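PDB 1CBK: 2-amino-4-hydroxy-6-hydroxymethyldihydropteridine pyrophosphokinase from Haemophilus influenzae, which probably catalyses the transfer of pyrophosphate from ATP to 6-hydroxymethyl-7,8-dihydropterin in folate biosynthesis, and holds a dimethylated pterin analogue in this crystal. Local coordinates for residues S30-V35 / I61-S66; S38-S43 / D53-V58; L70-Q75 / N108-I113; R76-Q81 / L94-L99. One frame throughout, in Å; residues are numbered along the deposited sequence.

How the contacts relate
Contacts 1 and 2 are the two ends of one beta hairpin, strands 32-43 and 54-63; contact 2 lies within the chain loop that contact 1 closes, their centres about 22 Å apart. Contact 2 carries Ser43, Tyr54 and Asn56 of the pterin pocket. Contacts 3 and 4 share helix 67-80, with centres about 10 Å apart, and pack together where Leu74 and Ile113 meet Ile98. Contact 4 brings in Asp95, whose side chain is about 4 Å from the bound pterin, and it touches contact 2 through Val58 and Leu99. Contact 1 joins contact 3 where Leu65 and Ile61 pack on Leu70.

Contact 1. Residues S30-V35 / I61-S66; sequences SNTHLV and IETELS
Ser30 meets Leu65 just ahead of strand 32-43, its carbonyl oxygen lying against the branched end of the leucine (Ser30 O to Leu65 CD2, 3.9 Å). The same oxygen accepts a hydrogen bond from Thr32 OG1, which stands above the plane of the Ser30 carbonyl. Asn31 has a left-handed backbone conformation, and Glu64 N donates to Asn31 O over 2.9 Å. Thr32 faces Thr63 in a non-hydrogen-bonded antiparallel pair whose side chains lie side by side and point the same way. Thr63 OG1 sits 2.9 Å from Thr32 OG1 and 3.2 Å from Asn31 O, with one proton to offer between them. The Thr32 torsion (chi1 -52°) that sets OG1 by Thr63 places the methyl beside Ile61, with Thr32 CG2 3.8 Å from Ile61 CD1. His33 pairs with Glu62 through two backbone bonds, His33 N to Glu62 O at 2.8 Å and Glu62 N to His33 O at 2.9 Å, while Glu62 OE1 approaches the edge of the imidazole. Leu34 then lays CD1 across Ile61 CG2 on the face that carries Thr32 and Thr63, and Val35 CG2 presses on the aliphatic part of Glu62, 3.5 Å from its CG. This is the open end of the hairpin 32-43/54-63, away from its connecting loop, where Ile61 and Thr63 also bond to strand 2-10. Because Thr63 OG1 accepts from Leu65 N in an ST turn, backbone N-H, two hydroxyls and the Ser30 and Asn31 carbonyls form one polar cluster, which ties the end of the ladder to the turn leading into helix 67-80.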
# COMPACT_ATOMS: atom_id res chain seq x y z
N SER A 30 23.14 -6.21 19.01
CA SER A 30 23.36 -7.38 19.85
C SER A 30 22.40 -8.47 19.40
O SER A 30 21.28 -8.17 18.95
CB SER A 30 23.02 -7.07 21.31
OG SER A 30 23.84 -6.04 21.82
N ASN A 31 22.85 -9.71 19.49
CA ASN A 31 22.04 -10.89 19.18
C ASN A 31 21.43 -10.86 17.80
O ASN A 31 20.37 -11.45 17.59
CB ASN A 31 20.95 -11.05 20.24
CG ASN A 31 21.51 -11.37 21.60
OD1 ASN A 31 22.50 -12.10 21.72
ND2 ASN A 31 20.92 -10.81 22.65
N THR A 32 22.15 -10.26 16.86
CA THR A 32 21.67 -10.13 15.49
C THR A 32 22.87 -10.28 14.57
O THR A 32 23.97 -9.87 14.90
CB THR A 32 21.02 -8.74 15.30
OG1 THR A 32 20.04 -8.54 16.33
CG2 THR A 32 20.38 -8.61 13.92
N HIS A 33 22.65 -10.97 13.45
CA HIS A 33 23.68 -11.20 12.45
C HIS A 33 23.10 -10.80 11.10
O HIS A 33 22.02 -11.28 10.74
CB HIS A 33 24.06 -12.69 12.41
CG HIS A 33 24.98 -13.05 11.27
ND1 HIS A 33 26.17 -12.39 11.05
CD2 HIS A 33 24.84 -13.93 10.26
CE1 HIS A 33 26.73 -12.85 9.94
NE2 HIS A 33 25.94 -13.78 9.44
N LEU A 34 23.77 -9.90 10.40
CA LEU A 34 23.35 -9.47 9.07
C LEU A 34 23.82 -10.55 8.12
O LEU A 34 25.03 -10.73 7.93
CB LEU A 34 23.99 -8.12 8.69
CG LEU A 34 23.76 -7.56 7.27
CD1 LEU A 34 22.26 -7.35 7.08
CD2 LEU A 34 24.50 -6.22 7.10
N VAL A 35 22.89 -11.28 7.51
CA VAL A 35 23.26 -12.36 6.61
C VAL A 35 23.64 -11.92 5.21
O VAL A 35 24.66 -12.35 4.68
CB VAL A 35 22.16 -13.44 6.53
CG1 VAL A 35 22.60 -14.57 5.62
CG2 VAL A 35 21.86 -13.96 7.90
N ILE A 61 18.39 -10.72 8.07
CA ILE A 61 19.09 -10.89 9.35
C ILE A 61 18.60 -12.12 10.10
O ILE A 61 17.51 -12.63 9.82
CB ILE A 61 18.91 -9.66 10.32
CG1 ILE A 61 17.43 -9.46 10.68
CG2 ILE A 61 19.58 -8.38 9.76
CD1 ILE A 61 17.23 -8.47 11.82
N GLU A 62 19.41 -12.60 11.06
CA GLU A 62 19.10 -13.74 11.93
C GLU A 62 19.21 -13.07 13.27
O GLU A 62 20.26 -12.51 13.60
CB GLU A 62 20.14 -14.84 11.79
CG GLU A 62 20.06 -15.54 10.42
CD GLU A 62 21.18 -16.56 10.12
OE1 GLU A 62 22.17 -16.66 10.89
OE2 GLU A 62 21.05 -17.27 9.09
N THR A 63 18.11 -13.02 14.02
CA THR A 63 18.12 -12.35 15.29
C THR A 63 17.39 -13.11 16.39
O THR A 63 16.53 -13.97 16.13
CB THR A 63 17.50 -10.92 15.14
OG1 THR A 63 17.68 -10.17 16.35
CG2 THR A 63 16.02 -11.00 14.85
N GLU A 64 17.74 -12.77 17.63
CA GLU A 64 17.11 -13.35 18.80
C GLU A 64 16.32 -12.25 19.49
O GLU A 64 15.70 -12.48 20.53
CB GLU A 64 18.14 -13.99 19.73
CG GLU A 64 18.85 -15.17 19.03
CD GLU A 64 19.67 -16.04 19.98
OE1 GLU A 64 19.78 -15.70 21.18
OE2 GLU A 64 20.19 -17.08 19.53
N LEU A 65 16.32 -11.05 18.89
CA LEU A 65 15.55 -9.93 19.44
C LEU A 65 14.07 -10.21 19.15
O LEU A 65 13.73 -10.77 18.10
CB LEU A 65 15.95 -8.58 18.77
CG LEU A 65 17.38 -8.01 18.93
CD1 LEU A 65 17.56 -6.72 18.12
CD2 LEU A 65 17.69 -7.76 20.39
N SER A 66 13.20 -9.87 20.10
CA SER A 66 11.75 -10.04 19.94
C SER A 66 11.31 -8.99 18.90
O SER A 66 12.06 -8.05 18.59
CB SER A 66 11.04 -9.81 21.27
OG SER A 66 11.02 -8.43 21.59

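Contact 2. Residues S38-S43 / D53-V58; sequences SSFYKS and DYVNAV. With ROI (7,8-dihydro-7,7-dimethyl-6-hydroxypterin), chain D.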
# COMPACT_ATOMS: atom_id res chain seq x y z
N SER A 38 20.53 -7.16 -0.47
CA SER A 38 20.30 -7.13 -1.89
C SER A 38 21.14 -5.99 -2.49
O SER A 38 21.81 -5.26 -1.75
CB SER A 38 18.83 -6.79 -2.14
OG SER A 38 18.56 -5.46 -1.70
N SER A 39 21.08 -5.86 -3.82
CA SER A 39 21.73 -4.76 -4.54
C SER A 39 20.93 -3.50 -4.15
O SER A 39 19.84 -3.61 -3.58
CB SER A 39 21.59 -4.97 -6.05
OG SER A 39 22.26 -6.14 -6.49
N PHE A 40 21.49 -2.33 -4.44
CA PHE A 40 20.82 -1.05 -4.16
C PHE A 40 20.12 -0.69 -5.48
O PHE A 40 20.73 -0.75 -6.56
CB PHE A 40 21.84 0.03 -3.79
CG PHE A 40 22.37 -0.06 -2.38
CD1 PHE A 40 22.21 -1.21 -1.61
CD2 PHE A 40 23.05 1.03 -1.82
CE1 PHE A 40 22.74 -1.28 -0.30
CE2 PHE A 40 23.59 0.97 -0.52
CZ PHE A 40 23.43 -0.19 0.24
N TYR A 41 18.84 -0.30 -5.40
CA TYR A 41 18.06 0.02 -6.59
C TYR A 41 17.58 1.44 -6.52
O TYR A 41 17.02 1.81 -5.49
CB TYR A 41 16.80 -0.87 -6.67
CG TYR A 41 17.08 -2.34 -6.90
CD1 TYR A 41 17.46 -3.17 -5.84
CD2 TYR A 41 17.03 -2.88 -8.18
CE1 TYR A 41 17.80 -4.50 -6.05
CE2 TYR A 41 17.36 -4.21 -8.40
CZ TYR A 41 17.75 -5.01 -7.34
OH TYR A 41 18.12 -6.31 -7.56
N LYS A 42 17.80 2.20 -7.60
CA LYS A 42 17.35 3.60 -7.69
C LYS A 42 15.95 3.48 -8.33
O LYS A 42 15.81 2.99 -9.45
CB LYS A 42 18.29 4.42 -8.58
CG LYS A 42 17.94 5.92 -8.65
CD LYS A 42 19.12 6.69 -9.25
CE LYS A 42 18.93 8.20 -9.19
NZ LYS A 42 18.23 8.76 -10.38
N SER A 43 14.94 3.96 -7.62
CA SER A 43 13.58 3.82 -8.09
C SER A 43 12.81 5.13 -8.12
O SER A 43 13.09 6.04 -7.33
CB SER A 43 12.86 2.83 -7.16
OG SER A 43 12.87 3.31 -5.82
N ASP A 53 14.61 10.61 -6.73
CA ASP A 53 14.42 9.18 -6.83
C ASP A 53 14.99 8.57 -5.56
O ASP A 53 15.97 9.08 -4.99
CB ASP A 53 15.19 8.62 -8.02
CG ASP A 53 14.50 8.87 -9.35
OD1 ASP A 53 13.36 9.37 -9.38
OD2 ASP A 53 15.12 8.53 -10.38
N TYR A 54 14.44 7.43 -5.15
CA TYR A 54 14.89 6.75 -3.94
C TYR A 54 15.94 5.71 -4.22
O TYR A 54 16.10 5.28 -5.37
CB TYR A 54 13.71 6.03 -3.29
CG TYR A 54 12.80 6.94 -2.50
CD1 TYR A 54 11.89 7.79 -3.15
CD2 TYR A 54 12.86 6.94 -1.12
CE1 TYR A 54 11.04 8.63 -2.39
CE2 TYR A 54 12.02 7.77 -0.36
CZ TYR A 54 11.12 8.60 -0.99
OH TYR A 54 10.33 9.38 -0.21
N VAL A 55 16.70 5.36 -3.18
CA VAL A 55 17.67 4.25 -3.26
C VAL A 55 17.06 3.25 -2.24
O VAL A 55 16.75 3.63 -1.10
CB VAL A 55 19.12 4.65 -2.93
CG1 VAL A 55 20.04 3.42 -3.03
CG2 VAL A 55 19.62 5.70 -3.92
N ASN A 56 16.81 2.03 -2.72
CA ASN A 56 16.18 0.98 -1.93
C ASN A 56 16.95 -0.32 -1.85
O ASN A 56 17.70 -0.67 -2.75
CB ASN A 56 14.79 0.64 -2.52
CG ASN A 56 13.76 1.72 -2.24
OD1 ASN A 56 13.39 2.48 -3.13
ND2 ASN A 56 13.26 1.75 -1.02
N ALA A 57 16.75 -1.06 -0.76
CA ALA A 57 17.40 -2.34 -0.57
C ALA A 57 16.60 -3.11 0.47
O ALA A 57 15.68 -2.56 1.10
CB ALA A 57 18.87 -2.17 -0.11
N VAL A 58 16.93 -4.39 0.60
CA VAL A 58 16.30 -5.29 1.57
C VAL A 58 17.46 -6.07 2.17
O VAL A 58 18.32 -6.57 1.43
CB VAL A 58 15.27 -6.30 0.92
CG1 VAL A 58 14.72 -7.27 1.98
CG2 VAL A 58 14.07 -5.54 0.30
N1 ROI D . 9.24 5.67 -3.08
C2 ROI D . 10.30 4.85 -3.40
N2 ROI D . 10.60 4.69 -4.71
N3 ROI D . 11.05 4.20 -2.46
C4 ROI D . 10.79 4.31 -1.14
O4 ROI D . 11.49 3.76 -0.28
C4A ROI D . 9.67 5.11 -0.73
N5 ROI D . 9.37 5.23 0.53
C6 ROI D . 8.31 5.98 1.00
C7 ROI D . 7.31 6.59 -0.02
C16 ROI D . 6.02 5.69 -0.15
C15 ROI D . 6.97 8.04 0.34
N8 ROI D . 7.86 6.59 -1.42
C8A ROI D . 8.92 5.79 -1.80
O9 ROI D . 8.24 6.10 2.26
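Tyr54 spreads one face of its ring over the bound pterin, whose atom C8A lies 3.5 Å above the ring plane and over its centre. At the edge of the Tyr41 ring, in its plane, is Asn56 O, while the Phe40 ring meets Val55 CG1 and Ala57 CB obliquely. The edge of the pterin is read by the amide of Asn56: ROI N3 donates to Asn56 OD1 over 3.0 Å, and Asn56 ND2 donates to ROI O4 over 2.8 Å, both nearly straight. Ser43 OG extends this recognition, accepting from ROI N2 at 2.9 Å and donating, in the carbonyl plane, to Asn56 OD1, also at 2.9 Å. OD1 is therefore gripped by two donors, and Leu8 O takes a further bond from ND2, which fixes the rotation of the amide. With chi1 at 59°, Ser43 OG lies between its own backbone N and carbonyl carbon, on the side of the sheet that faces the ligand.

These residues sit at the pocket end of the hairpin 32-43/54-63, where Tyr41 with Asn56 and Ser43 with Tyr54 form hydrogen-bonded antiparallel pairs. Lys44 O and Leu46 O in the connecting loop also bond the pterin, and Tyr54 OH is held by Gln51 and Arg92. On the other face Lys42, bent at its last torsion (-89°), brings NZ to 3.1 Å from Asp53 OD2 in a salt bridge on the anti side of the carboxylate, 28° out of its plane. At the opposite end Ser38 N donates to Val58 O, and Val58 N donates to Ser38 OG (3.0 Å) in place of a backbone carbonyl.

Contact 3. Residues L70-Q75 / N108-I113; sequences LLDELQ and NERLTI
The small hairpin of strands 106-107 and 112-113 leans its connecting loop on helix 67-80, with Arg110 and Leu111 meeting Leu71, Asp72 and Gln75 on the helix surface. Arg110 reaches Asp72 end-on with two nitrogens that share a single oxygen: NH2 lies 2.9 Å and NH1 3.1 Å from Asp72 OD1. The NH2 bond runs close to the C-O axis of the carboxylate, whereas NH1 comes from the syn side and well out of its plane; the two flat groups are 26° apart. With a bend at chi3 (63°) the guanidinium lies with one face on Leu71, whose CD2 sits 3.4 Å above the plane, toward the rim. Gln75 NE2 stands at the guanidinium edge, 2.9 Å from Arg110 NH2, but both are donors and form no bond; the link runs through a water that accepts from Arg110 NE at 2.9 Å and donates to Gln75 OE1 at 3.2 Å. Beneath the charges, Leu71 CD2 meets Leu111 CD2 at 3.9 Å. Leu111 also packs on Pro67 and Leu68 at the start of the helix and on Ile98 of strand 95-101, while the loop also reaches the second subunit, where the backbone O of Asn108 accepts from Arg88 of that chain.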
# COMPACT_ATOMS: atom_id res chain seq x y z
N LEU A 70 13.35 -5.46 18.28
CA LEU A 70 13.96 -5.21 16.98
C LEU A 70 13.44 -3.84 16.48
O LEU A 70 14.22 -3.05 15.95
CB LEU A 70 13.59 -6.32 15.99
CG LEU A 70 14.10 -6.14 14.55
CD1 LEU A 70 15.64 -6.03 14.54
CD2 LEU A 70 13.61 -7.32 13.68
N LEU A 71 12.14 -3.57 16.65
CA LEU A 71 11.56 -2.29 16.24
C LEU A 71 12.24 -1.15 17.02
O LEU A 71 12.60 -0.12 16.43
CB LEU A 71 10.02 -2.22 16.48
CG LEU A 71 9.36 -0.87 16.09
CD1 LEU A 71 9.57 -0.60 14.61
CD2 LEU A 71 7.86 -0.84 16.42
N ASP A 72 12.36 -1.30 18.34
CA ASP A 72 13.01 -0.30 19.19
C ASP A 72 14.40 0.04 18.65
O ASP A 72 14.78 1.20 18.58
CB ASP A 72 13.19 -0.80 20.61
CG ASP A 72 11.93 -0.72 21.42
OD1 ASP A 72 10.98 -0.04 21.01
OD2 ASP A 72 11.90 -1.35 22.50
N GLU A 73 15.16 -1.00 18.32
CA GLU A 73 16.51 -0.86 17.80
C GLU A 73 16.54 -0.18 16.44
O GLU A 73 17.40 0.65 16.20
CB GLU A 73 17.22 -2.22 17.72
CG GLU A 73 17.62 -2.80 19.09
CD GLU A 73 18.45 -1.81 19.93
OE1 GLU A 73 19.63 -1.56 19.59
OE2 GLU A 73 17.93 -1.29 20.93
N LEU A 74 15.61 -0.53 15.55
CA LEU A 74 15.60 0.12 14.24
C LEU A 74 15.26 1.61 14.38
O LEU A 74 15.79 2.45 13.66
CB LEU A 74 14.63 -0.56 13.28
CG LEU A 74 14.95 -2.01 12.95
CD1 LEU A 74 13.86 -2.53 12.01
CD2 LEU A 74 16.35 -2.13 12.30
N GLN A 75 14.35 1.92 15.30
CA GLN A 75 13.95 3.31 15.53
C GLN A 75 15.12 4.08 16.15
O GLN A 75 15.33 5.26 15.85
CB GLN A 75 12.69 3.39 16.40
CG GLN A 75 11.47 2.77 15.71
CD GLN A 75 10.19 2.88 16.51
OE1 GLN A 75 9.13 3.15 15.96
NE2 GLN A 75 10.27 2.65 17.80
N ASN A 108 -0.37 -5.39 15.80
CA ASN A 108 -0.69 -4.74 17.08
C ASN A 108 -0.54 -3.23 17.02
O ASN A 108 -0.44 -2.67 15.93
CB ASN A 108 0.11 -5.35 18.26
CG ASN A 108 1.63 -5.28 18.08
OD1 ASN A 108 2.32 -6.29 18.28
ND2 ASN A 108 2.17 -4.11 17.76
N GLU A 109 -0.47 -2.57 18.17
CA GLU A 109 -0.35 -1.10 18.23
C GLU A 109 0.87 -0.49 17.56
O GLU A 109 0.79 0.60 17.01
CB GLU A 109 -0.38 -0.64 19.69
CG GLU A 109 -1.74 -0.18 20.19
CD GLU A 109 -1.91 1.32 20.06
OE1 GLU A 109 -1.30 2.06 20.89
OE2 GLU A 109 -2.63 1.77 19.14
N ARG A 110 2.00 -1.20 17.63
CA ARG A 110 3.26 -0.75 17.05
C ARG A 110 3.73 -1.50 15.81
O ARG A 110 4.54 -0.97 15.05
CB ARG A 110 4.36 -0.82 18.11
CG ARG A 110 4.08 -0.03 19.40
CD ARG A 110 5.27 -0.09 20.37
NE ARG A 110 6.46 0.53 19.78
CZ ARG A 110 7.71 0.19 20.06
NH1 ARG A 110 7.97 -0.78 20.93
NH2 ARG A 110 8.71 0.83 19.46
N LEU A 111 3.23 -2.71 15.58
CA LEU A 111 3.66 -3.50 14.43
C LEU A 111 2.57 -3.97 13.48
O LEU A 111 1.47 -4.28 13.91
CB LEU A 111 4.44 -4.73 14.90
CG LEU A 111 5.81 -4.48 15.54
CD1 LEU A 111 6.27 -5.74 16.19
CD2 LEU A 111 6.80 -4.01 14.48
N THR A 112 2.93 -4.09 12.21
CA THR A 112 2.06 -4.55 11.14
C THR A 112 2.98 -5.45 10.32
O THR A 112 3.64 -4.99 9.39
CB THR A 112 1.62 -3.36 10.22
OG1 THR A 112 1.06 -2.31 11.01
CG2 THR A 112 0.61 -3.81 9.17
N ILE A 113 3.05 -6.73 10.70
CA ILE A 113 3.89 -7.71 10.02
C ILE A 113 3.07 -8.94 9.64
O ILE A 113 2.46 -9.58 10.49
CB ILE A 113 5.07 -8.18 10.93
CG1 ILE A 113 5.89 -6.98 11.44
CG2 ILE A 113 5.96 -9.15 10.17
CD1 ILE A 113 7.00 -7.35 12.41
O HOH W 1 6.47 2.46 17.68

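Contact 4. Residues R76-Q81 / L94-L99; sequences RIENEQ and LDLDIL
Glu78 and Leu96 make the direct polar link: Leu96 N donates to Glu78 OE2 over 3.0 Å, meeting it on the anti side and 27° out of the carboxylate plane. The glutamate starts with CG anti to its carbonyl carbon (chi1 -68°) and then runs extended, which carries its carboxylate past Leu96 to the strand backbone.

Two waters add to this. One donates to Glu78 OE2 at 2.8 Å and more weakly to Asp95 OD1, and the other lies 3.1 Å from Leu96 O and near Glu78 OE1. Between the acids themselves Glu78 OE2 and Asp95 OD1 stay 4.1 Å apart.

The apolar contact is that of Ile77 CG2 with Leu96 CD1 at 3.9 Å, the two side chains crossing at about a right angle. Gln81, just past the helix end, packs its side chain against Leu94, which also rests on Ala22 of helix 15-27.

Helix residues 76-80 and strand residues 95-99 run antiparallel, their axes 9.0 Å apart at closest approach, and are thus joined at an edge of the sheet. The backbones of Asp95 and Asp97 hydrogen-bond to strand 2-10, whereas the N-H of Leu96 is satisfied by a helix side chain. Since Glu78 OE2 takes both that N-H and a water proton, the helix carboxylate is tied to the edge-strand backbone right next to Asp95, a pterin-pocket residue that salt bridges to Arg83 and Arg92 hold.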
# COMPACT_ATOMS: atom_id res chain seq x y z
N ARG A 76 15.89 3.41 17.00
CA ARG A 76 17.07 4.01 17.63
C ARG A 76 18.10 4.34 16.56
O ARG A 76 18.69 5.43 16.57
CB ARG A 76 17.67 3.06 18.65
CG ARG A 76 18.89 3.58 19.38
CD ARG A 76 19.29 2.59 20.46
NE ARG A 76 20.66 2.78 20.92
CZ ARG A 76 21.64 1.91 20.72
NH1 ARG A 76 21.41 0.78 20.06
NH2 ARG A 76 22.87 2.16 21.18
N ILE A 77 18.29 3.42 15.60
CA ILE A 77 19.22 3.64 14.52
C ILE A 77 18.76 4.84 13.68
O ILE A 77 19.59 5.67 13.31
CB ILE A 77 19.39 2.38 13.64
CG1 ILE A 77 20.20 1.32 14.40
CG2 ILE A 77 20.05 2.73 12.28
CD1 ILE A 77 20.14 -0.08 13.78
N GLU A 78 17.47 4.92 13.36
CA GLU A 78 16.95 6.06 12.58
C GLU A 78 17.19 7.38 13.34
O GLU A 78 17.62 8.38 12.77
CB GLU A 78 15.45 5.89 12.31
CG GLU A 78 15.06 4.75 11.38
CD GLU A 78 13.55 4.63 11.19
OE1 GLU A 78 12.80 4.82 12.16
OE2 GLU A 78 13.12 4.34 10.07
N ASN A 79 16.95 7.36 14.66
CA ASN A 79 17.13 8.55 15.49
C ASN A 79 18.59 9.00 15.58
O ASN A 79 18.91 10.18 15.37
CB ASN A 79 16.56 8.31 16.88
CG ASN A 79 15.03 8.33 16.90
OD1 ASN A 79 14.41 9.11 16.18
ND2 ASN A 79 14.43 7.47 17.73
N GLU A 80 19.49 8.06 15.82
CA GLU A 80 20.91 8.36 15.94
C GLU A 80 21.53 8.71 14.58
O GLU A 80 22.60 9.33 14.51
CB GLU A 80 21.64 7.20 16.64
CG GLU A 80 21.07 6.91 18.05
CD GLU A 80 21.92 5.94 18.87
OE1 GLU A 80 22.76 5.24 18.29
OE2 GLU A 80 21.75 5.89 20.11
N GLN A 81 20.83 8.36 13.50
CA GLN A 81 21.30 8.69 12.16
C GLN A 81 20.66 10.02 11.72
O GLN A 81 20.79 10.46 10.58
CB GLN A 81 20.99 7.54 11.17
CG GLN A 81 21.82 7.65 9.90
CD GLN A 81 21.81 6.41 9.04
OE1 GLN A 81 21.59 6.48 7.83
NE2 GLN A 81 22.11 5.27 9.64
N LEU A 94 16.01 8.45 5.69
CA LEU A 94 16.05 7.00 5.91
C LEU A 94 14.77 6.43 6.53
O LEU A 94 14.18 7.03 7.43
CB LEU A 94 17.21 6.64 6.87
CG LEU A 94 17.40 5.16 7.27
CD1 LEU A 94 18.06 4.40 6.12
CD2 LEU A 94 18.25 5.06 8.52
N ASP A 95 14.36 5.27 6.04
CA ASP A 95 13.22 4.53 6.58
C ASP A 95 13.68 3.06 6.66
O ASP A 95 14.22 2.55 5.69
CB ASP A 95 11.99 4.59 5.64
CG ASP A 95 10.96 5.62 6.09
OD1 ASP A 95 11.18 6.30 7.10
OD2 ASP A 95 9.93 5.74 5.41
N LEU A 96 13.52 2.45 7.83
CA LEU A 96 13.85 1.04 8.08
C LEU A 96 12.50 0.41 8.42
O LEU A 96 11.81 0.91 9.30
CB LEU A 96 14.80 0.89 9.28
CG LEU A 96 16.17 1.57 9.09
CD1 LEU A 96 17.05 1.28 10.31
CD2 LEU A 96 16.82 1.06 7.81
N ASP A 97 12.12 -0.65 7.72
CA ASP A 97 10.82 -1.30 7.97
C ASP A 97 10.95 -2.84 8.09
O ASP A 97 11.60 -3.46 7.27
CB ASP A 97 9.85 -1.01 6.81
CG ASP A 97 9.38 0.44 6.77
OD1 ASP A 97 8.83 0.92 7.79
OD2 ASP A 97 9.55 1.09 5.72
N ILE A 98 10.35 -3.42 9.12
CA ILE A 98 10.39 -4.88 9.28
C ILE A 98 9.34 -5.46 8.31
O ILE A 98 8.15 -5.21 8.46
CB ILE A 98 10.04 -5.33 10.71
CG1 ILE A 98 10.98 -4.71 11.74
CG2 ILE A 98 10.15 -6.86 10.78
CD1 ILE A 98 10.45 -4.72 13.17
N LEU A 99 9.80 -6.15 7.28
CA LEU A 99 8.89 -6.74 6.30
C LEU A 99 8.37 -8.07 6.81
O LEU A 99 7.17 -8.35 6.73
CB LEU A 99 9.62 -7.00 4.99
CG LEU A 99 10.18 -5.88 4.13
CD1 LEU A 99 10.93 -6.50 2.93
CD2 LEU A 99 9.03 -4.99 3.63
O HOH W 2 10.44 4.44 9.22
O HOH W 3 11.63 1.92 12.22